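Local coordinates for sorbitol dehydrogenase (Gluconobacter oxydans, PDB 5ITG), which probably oxidises D-sorbitol to L-sorbose with a nicotinamide cofactor, as a member of the mannitol dehydrogenase family with a Rossmann-fold domain, at residues L342-P345 against S346-L350; Y333-K336 against D337-T341; E387-R390 against R391-D395; S400-A403 against F404-S408. One frame throughout, in Å; residues are numbered along the deposited sequence.

Contact 1 (L342-P345 against S346-L350)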
loop_
_atom_site.group_PDB
_atom_site.type_symbol
_atom_site.label_atom_id
_atom_site.label_comp_id
_atom_site.label_asym_id
_atom_site.label_seq_id
_atom_site.Cartn_x
_atom_site.Cartn_y
_atom_site.Cartn_z
ATOM N N LEU A 342 12.857 -4.794 -17.640
ATOM C CA LEU A 342 12.733 -4.255 -16.288
ATOM C C LEU A 342 14.070 -4.271 -15.550
ATOM O O LEU A 342 14.710 -5.315 -15.451
ATOM C CB LEU A 342 11.714 -5.078 -15.492
ATOM C CG LEU A 342 11.503 -4.685 -14.027
ATOM C CD1 LEU A 342 11.020 -3.236 -13.954
ATOM C CD2 LEU A 342 10.484 -5.623 -13.375
ATOM N N LYS A 343 14.488 -3.120 -15.025
ATOM C CA LYS A 343 15.751 -3.052 -14.303
ATOM C C LYS A 343 15.604 -3.780 -12.968
ATOM O O LYS A 343 14.639 -3.578 -12.231
ATOM C CB LYS A 343 16.157 -1.592 -14.086
ATOM C CG LYS A 343 17.450 -1.405 -13.323
ATOM C CD LYS A 343 17.827 0.076 -13.272
ATOM C CE LYS A 343 19.036 0.321 -12.375
ATOM N NZ LYS A 343 20.242 -0.419 -12.834
ATOM N N ALA A 344 16.568 -4.627 -12.649
ATOM C CA ALA A 344 16.499 -5.386 -11.413
ATOM C C ALA A 344 17.286 -4.795 -10.254
ATOM O O ALA A 344 18.478 -4.505 -10.375
ATOM C CB ALA A 344 16.957 -6.812 -11.663
ATOM N N PRO A 345 16.617 -4.592 -9.106
ATOM C CA PRO A 345 17.287 -4.040 -7.921
ATOM C C PRO A 345 18.285 -5.087 -7.436
ATOM O O PRO A 345 18.150 -6.260 -7.762
ATOM C CB PRO A 345 16.137 -3.855 -6.927
ATOM C CG PRO A 345 14.960 -3.595 -7.813
ATOM C CD PRO A 345 15.155 -4.612 -8.921
ATOM N N SER A 346 19.287 -4.679 -6.664
ATOM C CA SER A 346 20.266 -5.642 -6.166
ATOM C C SER A 346 19.685 -6.488 -5.033
ATOM O O SER A 346 18.699 -6.107 -4.395
ATOM C CB SER A 346 21.525 -4.916 -5.675
ATOM O OG SER A 346 21.215 -3.998 -4.645
ATOM N N GLY A 347 20.298 -7.643 -4.793
ATOM C CA GLY A 347 19.839 -8.520 -3.728
ATOM C C GLY A 347 18.469 -9.157 -3.917
ATOM O O GLY A 347 17.737 -9.356 -2.945
HETATM N N MSE A 348 18.123 -9.481 -5.158
HETATM C CA MSE A 348 16.844 -10.118 -5.474
HETATM C C MSE A 348 16.850 -10.524 -6.937
HETATM O O MSE A 348 17.663 -10.026 -7.722
HETATM C CB MSE A 348 15.683 -9.143 -5.248
HETATM C CG MSE A 348 15.654 -7.946 -6.216
HETATM SE SE MSE A 348 15.078 -8.328 -8.059
HETATM C CE MSE A 348 13.162 -8.357 -7.754
ATOM N N THR A 349 15.954 -11.429 -7.309
ATOM C CA THR A 349 15.856 -11.826 -8.706
ATOM C C THR A 349 14.430 -11.520 -9.142
ATOM O O THR A 349 13.485 -11.629 -8.348
ATOM C CB THR A 349 16.145 -13.326 -8.933
ATOM O OG1 THR A 349 15.131 -14.114 -8.306
ATOM C CG2 THR A 349 17.507 -13.702 -8.362
ATOM N N LEU A 350 14.282 -11.099 -10.391
ATOM C CA LEU A 350 12.967 -10.778 -10.917
ATOM C C LEU A 350 12.144 -12.060 -11.010
ATOM O O LEU A 350 10.917 -12.032 -10.880
ATOM C CB LEU A 350 13.105 -10.109 -12.289
ATOM C CG LEU A 350 13.785 -8.733 -12.210
ATOM C CD1 LEU A 350 14.042 -8.179 -13.602
ATOM C CD2 LEU A 350 12.911 -7.784 -11.413
#

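Contact 2 (Y333-K336 against D337-T341)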
loop_
_atom_site.group_PDB
_atom_site.type_symbol
_atom_site.label_atom_id
_atom_site.label_comp_id
_atom_site.label_asym_id
_atom_site.label_seq_id
_atom_site.Cartn_x
_atom_site.Cartn_y
_atom_site.Cartn_z
ATOM N N TYR A 333 3.828 -13.520 -19.986
ATOM C CA TYR A 333 3.890 -12.054 -20.051
ATOM C C TYR A 333 5.043 -11.575 -19.154
ATOM O O TYR A 333 5.895 -10.803 -19.581
ATOM C CB TYR A 333 2.561 -11.460 -19.563
ATOM C CG TYR A 333 2.543 -9.949 -19.359
ATOM C CD1 TYR A 333 2.722 -9.073 -20.428
ATOM C CD2 TYR A 333 2.312 -9.403 -18.092
ATOM C CE1 TYR A 333 2.666 -7.674 -20.243
ATOM C CE2 TYR A 333 2.255 -8.007 -17.898
ATOM C CZ TYR A 333 2.432 -7.154 -18.980
ATOM O OH TYR A 333 2.370 -5.782 -18.796
ATOM N N LEU A 334 5.062 -12.034 -17.906
ATOM C CA LEU A 334 6.121 -11.639 -16.993
ATOM C C LEU A 334 7.508 -12.072 -17.472
ATOM O O LEU A 334 8.448 -11.276 -17.447
ATOM C CB LEU A 334 5.850 -12.194 -15.598
ATOM C CG LEU A 334 4.607 -11.604 -14.925
ATOM C CD1 LEU A 334 4.393 -12.303 -13.594
ATOM C CD2 LEU A 334 4.779 -10.096 -14.711
ATOM N N ASN A 335 7.636 -13.315 -17.928
ATOM C CA ASN A 335 8.935 -13.824 -18.399
ATOM C C ASN A 335 9.440 -13.237 -19.708
ATOM O O ASN A 335 10.617 -12.892 -19.835
ATOM C CB ASN A 335 8.895 -15.343 -18.577
ATOM C CG ASN A 335 8.835 -16.082 -17.265
ATOM O OD1 ASN A 335 9.410 -15.646 -16.270
ATOM N ND2 ASN A 335 8.156 -17.220 -17.260
ATOM N N LYS A 336 8.548 -13.125 -20.679
ATOM C CA LYS A 336 8.933 -12.650 -22.003
ATOM C C LYS A 336 8.817 -11.160 -22.301
ATOM O O LYS A 336 9.577 -10.635 -23.119
ATOM C CB LYS A 336 8.137 -13.421 -23.054
ATOM C CG LYS A 336 8.178 -14.928 -22.863
ATOM C CD LYS A 336 9.602 -15.467 -22.899
ATOM C CE LYS A 336 9.641 -16.939 -22.490
ATOM N NZ LYS A 336 11.042 -17.455 -22.355
ATOM N N ASP A 337 7.875 -10.478 -21.658
ATOM C CA ASP A 337 7.673 -9.054 -21.923
ATOM C C ASP A 337 8.174 -8.084 -20.860
ATOM O O ASP A 337 8.794 -7.069 -21.185
ATOM C CB ASP A 337 6.184 -8.790 -22.179
ATOM C CG ASP A 337 5.616 -9.701 -23.251
ATOM O OD1 ASP A 337 6.161 -9.706 -24.373
ATOM O OD2 ASP A 337 4.636 -10.419 -22.974
ATOM N N VAL A 338 7.915 -8.388 -19.594
ATOM C CA VAL A 338 8.314 -7.491 -18.515
ATOM C C VAL A 338 9.740 -7.668 -18.011
ATOM O O VAL A 338 10.531 -6.729 -18.058
ATOM C CB VAL A 338 7.346 -7.605 -17.318
ATOM C CG1 VAL A 338 7.705 -6.563 -16.236
ATOM C CG2 VAL A 338 5.903 -7.391 -17.793
ATOM N N ILE A 339 10.071 -8.860 -17.528
ATOM C CA ILE A 339 11.409 -9.113 -17.002
ATOM C C ILE A 339 12.558 -8.680 -17.925
ATOM O O ILE A 339 13.544 -8.091 -17.460
ATOM C CB ILE A 339 11.577 -10.614 -16.601
ATOM C CG1 ILE A 339 10.791 -10.885 -15.309
ATOM C CG2 ILE A 339 13.052 -10.948 -16.368
ATOM C CD1 ILE A 339 10.820 -12.341 -14.847
ATOM N N PRO A 340 12.448 -8.944 -19.236
ATOM C CA PRO A 340 13.543 -8.537 -20.133
ATOM C C PRO A 340 13.670 -7.022 -20.309
ATOM O O PRO A 340 14.692 -6.534 -20.782
ATOM C CB PRO A 340 13.200 -9.245 -21.449
ATOM C CG PRO A 340 12.376 -10.443 -20.988
ATOM C CD PRO A 340 11.502 -9.829 -19.933
ATOM N N THR A 341 12.639 -6.276 -19.921
ATOM C CA THR A 341 12.680 -4.819 -20.064
ATOM C C THR A 341 12.506 -4.102 -18.723
ATOM O O THR A 341 12.088 -2.947 -18.676
ATOM C CB THR A 341 11.595 -4.331 -21.055
ATOM O OG1 THR A 341 10.293 -4.528 -20.489
ATOM C CG2 THR A 341 11.684 -5.117 -22.360
#

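Contact 3 (E387-R390 against R391-D395)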
loop_
_atom_site.group_PDB
_atom_site.type_symbol
_atom_site.label_atom_id
_atom_site.label_comp_id
_atom_site.label_asym_id
_atom_site.label_seq_id
_atom_site.Cartn_x
_atom_site.Cartn_y
_atom_site.Cartn_z
ATOM N N GLU A 387 5.098 1.439 -19.684
ATOM C CA GLU A 387 6.526 1.204 -19.911
ATOM C C GLU A 387 6.770 -0.091 -20.698
ATOM O O GLU A 387 7.555 -0.112 -21.649
ATOM C CB GLU A 387 7.278 1.162 -18.579
ATOM C CG GLU A 387 8.788 0.879 -18.690
ATOM C CD GLU A 387 9.559 1.968 -19.417
ATOM O OE1 GLU A 387 9.400 3.153 -19.059
ATOM O OE2 GLU A 387 10.341 1.634 -20.337
ATOM N N THR A 388 6.088 -1.165 -20.316
ATOM C CA THR A 388 6.254 -2.445 -21.007
ATOM C C THR A 388 5.875 -2.355 -22.487
ATOM O O THR A 388 6.562 -2.914 -23.349
ATOM C CB THR A 388 5.453 -3.550 -20.302
ATOM O OG1 THR A 388 6.084 -3.839 -19.046
ATOM C CG2 THR A 388 5.399 -4.825 -21.147
ATOM N N VAL A 389 4.800 -1.639 -22.787
ATOM C CA VAL A 389 4.384 -1.460 -24.174
ATOM C C VAL A 389 5.392 -0.587 -24.933
ATOM O O VAL A 389 5.809 -0.931 -26.038
ATOM C CB VAL A 389 2.978 -0.808 -24.258
ATOM C CG1 VAL A 389 2.633 -0.468 -25.713
ATOM C CG2 VAL A 389 1.941 -1.764 -23.689
ATOM N N ARG A 390 5.792 0.537 -24.346
ATOM C CA ARG A 390 6.755 1.413 -25.016
ATOM C C ARG A 390 8.040 0.661 -25.362
ATOM O O ARG A 390 8.554 0.787 -26.468
ATOM C CB ARG A 390 7.115 2.625 -24.144
ATOM C CG ARG A 390 5.998 3.638 -23.922
ATOM C CD ARG A 390 6.561 4.928 -23.304
ATOM N NE ARG A 390 7.347 5.690 -24.271
ATOM C CZ ARG A 390 6.831 6.555 -25.145
ATOM N NH1 ARG A 390 5.525 6.783 -25.167
ATOM N NH2 ARG A 390 7.614 7.170 -26.019
ATOM N N ARG A 391 8.563 -0.112 -24.414
ATOM C CA ARG A 391 9.791 -0.872 -24.653
ATOM C C ARG A 391 9.651 -1.895 -25.771
ATOM O O ARG A 391 10.541 -2.023 -26.612
ATOM C CB ARG A 391 10.243 -1.582 -23.368
ATOM C CG ARG A 391 10.834 -0.646 -22.345
ATOM C CD ARG A 391 12.134 -0.037 -22.852
ATOM N NE ARG A 391 13.288 -0.882 -22.569
ATOM C CZ ARG A 391 13.706 -1.176 -21.340
ATOM N NH1 ARG A 391 13.056 -0.691 -20.284
ATOM N NH2 ARG A 391 14.778 -1.939 -21.167
ATOM N N ALA A 392 8.534 -2.619 -25.785
ATOM C CA ALA A 392 8.296 -3.629 -26.812
ATOM C C ALA A 392 8.265 -2.988 -28.188
ATOM O O ALA A 392 8.826 -3.527 -29.138
ATOM C CB ALA A 392 6.985 -4.352 -26.553
ATOM N N ILE A 393 7.606 -1.837 -28.291
ATOM C CA ILE A 393 7.520 -1.116 -29.567
ATOM C C ILE A 393 8.865 -0.505 -29.947
ATOM O O ILE A 393 9.297 -0.602 -31.091
ATOM C CB ILE A 393 6.486 0.035 -29.506
ATOM C CG1 ILE A 393 5.083 -0.522 -29.254
ATOM C CG2 ILE A 393 6.539 0.844 -30.802
ATOM C CD1 ILE A 393 3.999 0.544 -29.201
ATOM N N GLU A 394 9.518 0.130 -28.979
ATOM C CA GLU A 394 10.808 0.772 -29.213
ATOM C C GLU A 394 11.897 -0.222 -29.609
ATOM O O GLU A 394 12.662 0.026 -30.543
ATOM C CB GLU A 394 11.252 1.536 -27.962
ATOM C CG GLU A 394 10.342 2.697 -27.572
ATOM C CD GLU A 394 10.637 3.229 -26.177
ATOM O OE1 GLU A 394 11.317 2.518 -25.397
ATOM O OE2 GLU A 394 10.174 4.348 -25.854
ATOM N N ASP A 395 11.965 -1.347 -28.906
ATOM C CA ASP A 395 12.983 -2.353 -29.199
ATOM C C ASP A 395 12.545 -3.389 -30.224
ATOM O O ASP A 395 13.252 -4.366 -30.467
ATOM C CB ASP A 395 13.420 -3.056 -27.912
ATOM C CG ASP A 395 13.979 -2.093 -26.891
ATOM O OD1 ASP A 395 14.608 -1.093 -27.302
ATOM O OD2 ASP A 395 13.796 -2.338 -25.678
HETATM O O HOH W 1 11.180 2.817 -22.577
#

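Contact 4 (S400-A403 against F404-S408)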
loop_
_atom_site.group_PDB
_atom_site.type_symbol
_atom_site.label_atom_id
_atom_site.label_comp_id
_atom_site.label_asym_id
_atom_site.label_seq_id
_atom_site.Cartn_x
_atom_site.Cartn_y
_atom_site.Cartn_z
ATOM N N SER A 400 2.615 -9.926 -29.333
ATOM C CA SER A 400 1.523 -10.875 -29.136
ATOM C C SER A 400 0.814 -10.840 -27.790
ATOM O O SER A 400 -0.396 -10.639 -27.741
ATOM C CB SER A 400 2.019 -12.302 -29.396
ATOM O OG SER A 400 2.413 -12.444 -30.749
ATOM N N ARG A 401 1.555 -11.040 -26.700
ATOM C CA ARG A 401 0.951 -11.050 -25.366
ATOM C C ARG A 401 0.510 -9.665 -24.912
ATOM O O ARG A 401 -0.482 -9.523 -24.195
ATOM C CB ARG A 401 1.924 -11.646 -24.347
ATOM C CG ARG A 401 2.219 -13.130 -24.573
ATOM C CD ARG A 401 3.484 -13.544 -23.836
ATOM N NE ARG A 401 4.634 -12.773 -24.303
ATOM C CZ ARG A 401 5.320 -13.036 -25.412
ATOM N NH1 ARG A 401 4.983 -14.065 -26.178
ATOM N NH2 ARG A 401 6.329 -12.255 -25.772
ATOM N N ILE A 402 1.253 -8.645 -25.327
ATOM C CA ILE A 402 0.916 -7.275 -24.981
ATOM C C ILE A 402 -0.420 -6.931 -25.642
ATOM O O ILE A 402 -1.301 -6.313 -25.022
ATOM C CB ILE A 402 2.040 -6.309 -25.450
ATOM C CG1 ILE A 402 3.254 -6.474 -24.525
ATOM C CG2 ILE A 402 1.550 -4.854 -25.443
ATOM C CD1 ILE A 402 4.513 -5.801 -25.017
ATOM N N ALA A 403 -0.581 -7.355 -26.891
ATOM C CA ALA A 403 -1.818 -7.089 -27.622
ATOM C C ALA A 403 -2.981 -7.862 -27.012
ATOM O O ALA A 403 -4.118 -7.387 -27.001
ATOM C CB ALA A 403 -1.650 -7.458 -29.090
ATOM N N PHE A 404 -2.691 -9.058 -26.506
ATOM C CA PHE A 404 -3.716 -9.884 -25.879
ATOM C C PHE A 404 -4.260 -9.188 -24.630
ATOM O O PHE A 404 -5.466 -9.199 -24.369
ATOM C CB PHE A 404 -3.145 -11.253 -25.487
ATOM C CG PHE A 404 -4.092 -12.079 -24.663
ATOM C CD1 PHE A 404 -5.189 -12.699 -25.253
ATOM C CD2 PHE A 404 -3.938 -12.162 -23.281
ATOM C CE1 PHE A 404 -6.127 -13.386 -24.479
ATOM C CE2 PHE A 404 -4.867 -12.842 -22.497
ATOM C CZ PHE A 404 -5.968 -13.454 -23.100
ATOM N N GLY A 405 -3.369 -8.588 -23.847
ATOM C CA GLY A 405 -3.821 -7.901 -22.650
ATOM C C GLY A 405 -4.761 -6.767 -23.009
ATOM O O GLY A 405 -5.808 -6.573 -22.377
ATOM N N ILE A 406 -4.388 -6.013 -24.038
ATOM C CA ILE A 406 -5.185 -4.875 -24.484
ATOM C C ILE A 406 -6.529 -5.328 -25.047
ATOM O O ILE A 406 -7.579 -4.765 -24.715
ATOM C CB ILE A 406 -4.410 -4.055 -25.545
ATOM C CG1 ILE A 406 -3.199 -3.391 -24.887
ATOM C CG2 ILE A 406 -5.310 -2.986 -26.158
ATOM C CD1 ILE A 406 -2.183 -2.845 -25.895
ATOM N N ALA A 407 -6.495 -6.360 -25.882
ATOM C CA ALA A 407 -7.712 -6.893 -26.488
ATOM C C ALA A 407 -8.665 -7.432 -25.425
ATOM O O ALA A 407 -9.886 -7.309 -25.558
ATOM C CB ALA A 407 -7.364 -7.994 -27.489
ATOM N N SER A 408 -8.101 -8.032 -24.378
ATOM C CA SER A 408 -8.886 -8.588 -23.280
ATOM C C SER A 408 -9.556 -7.468 -22.498
ATOM O O SER A 408 -10.728 -7.568 -22.126
ATOM C CB SER A 408 -7.989 -9.406 -22.340
ATOM O OG SER A 408 -7.622 -10.634 -22.940
#

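Contact 1 (L342-P345 against S346-L350)
Leu342 and Leu350 meet by their CD2 methyls, 3.8 Å apart, with the two side chains crossing obliquely. Ala344 adds its CB methyl, which rests 3.7 Å from Leu350 CG and nearly as close to Leu350 CD1. Leu350 thus touches both a leucine branch and an alanine methyl. Its CD1 also sits 3.5 Å from the backbone atom Leu342 O. These are apolar contacts, and no hydrogen bond joins the two segments.

The second apolar group is Pro345 with Met348, a selenomethionine in this model. The SE atom lies 3.8 Å from Pro345 CD and 4.3 Å from Ala344 CB. Met348 has CG between its backbone N and carbonyl carbon (chi1 67°). Bends at chi2 and chi3 then fold the chain back over the proline. Its CG comes 3.4 Å from Pro345 O.

The whole piece is the loop that joins helix 324-338 to helix 350-361 in the C-terminal domain. It doubles back around Ser346 and Gly347. Gly347 has positive phi, a backbone shape that favours glycine. The side chains of Pro345 and Met348 also touch Trp290 of helix 288-312, and Leu342 touches Arg296 of the same helix.

The polar interaction at the far end is a helix cap. Thr349 is the N-cap residue of helix 350-361, and its OG1 is hydrogen-bonded to Gly352 N.

Contact 2 (Y333-K336 against D337-T341)
The torsions of Tyr333 and Val338 bring the ring and a methyl together. In Tyr333, CG stands opposite the backbone N (chi1 171°), which carries the ring along the helix toward the next turn. In Val338, CG2 lies beside the backbone N, with CG1 on the carbonyl side. CG2 is thus set over one face of the ring. This is a CH-pi contact, 3.9 Å from Val338 CG2 to the centroid of the Tyr333 ring and offset toward the rim. Asp337 comes to the same ring obliquely, with OD2 3.5 Å from Tyr333 CD1. The carboxylate plane is turned 50° from the ring. Its OD2 forms a salt bridge with Arg401 of helix 400-412. With an alanine at Tyr333, Val338 CG2 would probably lose its aromatic cover, and a gap would open toward Ala300 and Met304 of helix 288-312.

Asn335 and Ile339 lie side by side and point the same way. Asn335 OD1 is 3.9 Å from Ile339 CD1, and it accepts a hydrogen bond from Arg354.

Tyr333 O accepts from two donors, Asp337 N at 2.9 Å and Val338 N at 3.1 Å. The Val338 bond lies in the carbonyl plane, while the Asp337 donor is tilted from it. Ile339 N bonds to Leu334 O at 2.9 Å. Pro340 has no N-H to give, and its CD packs 3.2 Å from Asn335 O. The two i to i+5 bonds, Val338 N to Tyr333 O and Ile339 N to Leu334 O, mark a wider pi-type turn, followed by a short 3-10 segment, near the C-terminal end of helix 324-338.

Contact 3 (E387-R390 against R391-D395)
The Arg391 guanidinium takes Glu387 OE2 at its edge, near its own plane, and the carboxylate is turned 69° from it. This salt bridge is long, 3.6 Å from Glu387 OE2 to Arg391 NH1. It is an i to i+4 pair on helix 377-394. Arg391 NE also reaches Asp395 OD2, by a weak hydrogen bond that is part of a second salt bridge, so Glu387, Arg391 and Asp395 form a network along the helix end. Bends at chi2 and chi3 curl the arginine back along the helix, and its CG passes 3.1 Å from Glu387 OE2. A leucine in place of Arg391 would probably leave both Glu387 and Asp395 without the positive charge they share.

Arg390 and Glu394 make the other charged pair. Glu394 OE2 lies oblique to the Arg390 guanidinium, with the planes 78° apart and OE2 3.5 Å from Arg390 NE. The stronger partner of Arg390 is Asp457, bound through NH1, which also meets Gly454 O.

Val389 and Ile393 lie side by side, pointing the same way, with Val389 CG1 3.9 Å from Ile393 CD1. Val389 also packs on Trp455 and Ile402. Backbone bonds of the alpha-helical kind hold the turn. Arg391 N reaches Glu387 O at 2.9 Å. One water joins the two glutamates, donating to Glu387 OE2 at 2.7 Å and to Glu394 OE1 at 2.8 Å.

Contact 4 (S400-A403 against F404-S408)
Ile402 CG2 and Ile406 CD1 are 4.3 Å apart, one turn from each other at the start of helix 400-412 in the C-terminal domain. In Ile406, CG1 lies beside the backbone N (chi1 -67°). This brings CG1 within 3.5 Å of Ile402 O, and CD1 follows over the same carbonyl. Ile402 packs on Thr388, Val389 and Ala392 of helix 377-394, while Ile406 reaches Phe452 and Trp455.

Phe404 takes the other direction. Its CG is opposite the backbone N (chi1 172°), and the ring leads away from the preceding turn toward Val479 and Ile483. Its CB stays close, 3.4 Å from Arg401 O, and that oxygen is at the ring edge.

Ala403 touches Lys466, Val467 and Leu470 of helix 461-477, and Ala407 touches Arg471.

The backbone bonds run i to i+4. Phe404 N bonds to Ser400 O, Gly405 N to Arg401 O, Ile406 N to Ile402 O at 3.3 Å, and Ala407 N to Ala403 O at 2.8 Å. Phe404 O is gripped twice, by Ser408 N at 2.9 Å and by Ser408 OG at 3.0 Å, from opposite faces of its plane. The same Ser408 OG lies 3.3 Å above one face of the Phe404 ring, offset toward its rim.

All four contacts belong to the mannitol dehydrogenase C-terminal domain, in the chain order 2, 1, 3, 4. Contact 2 is at the end of helix 324-338, and contact 1 is the loop that follows it. Leu350 and Ile339 join the two, whose centres are about 13 Å apart. Contacts 3 and 4 are on the successive helices 377-394 and 400-412, with centres about 13 Å apart, and pack through Ala392, Val389 and Ile402. Contact 2 touches both, its centre about 11 Å from that of contact 3 and 14 Å from that of contact 4. Thr341 O meets Arg391 NH1, and Lys336 CB meets Arg401 NH2. Contact 1 touches neither contact 3 nor contact 4. Contact 2 thus ties the loop to both helices.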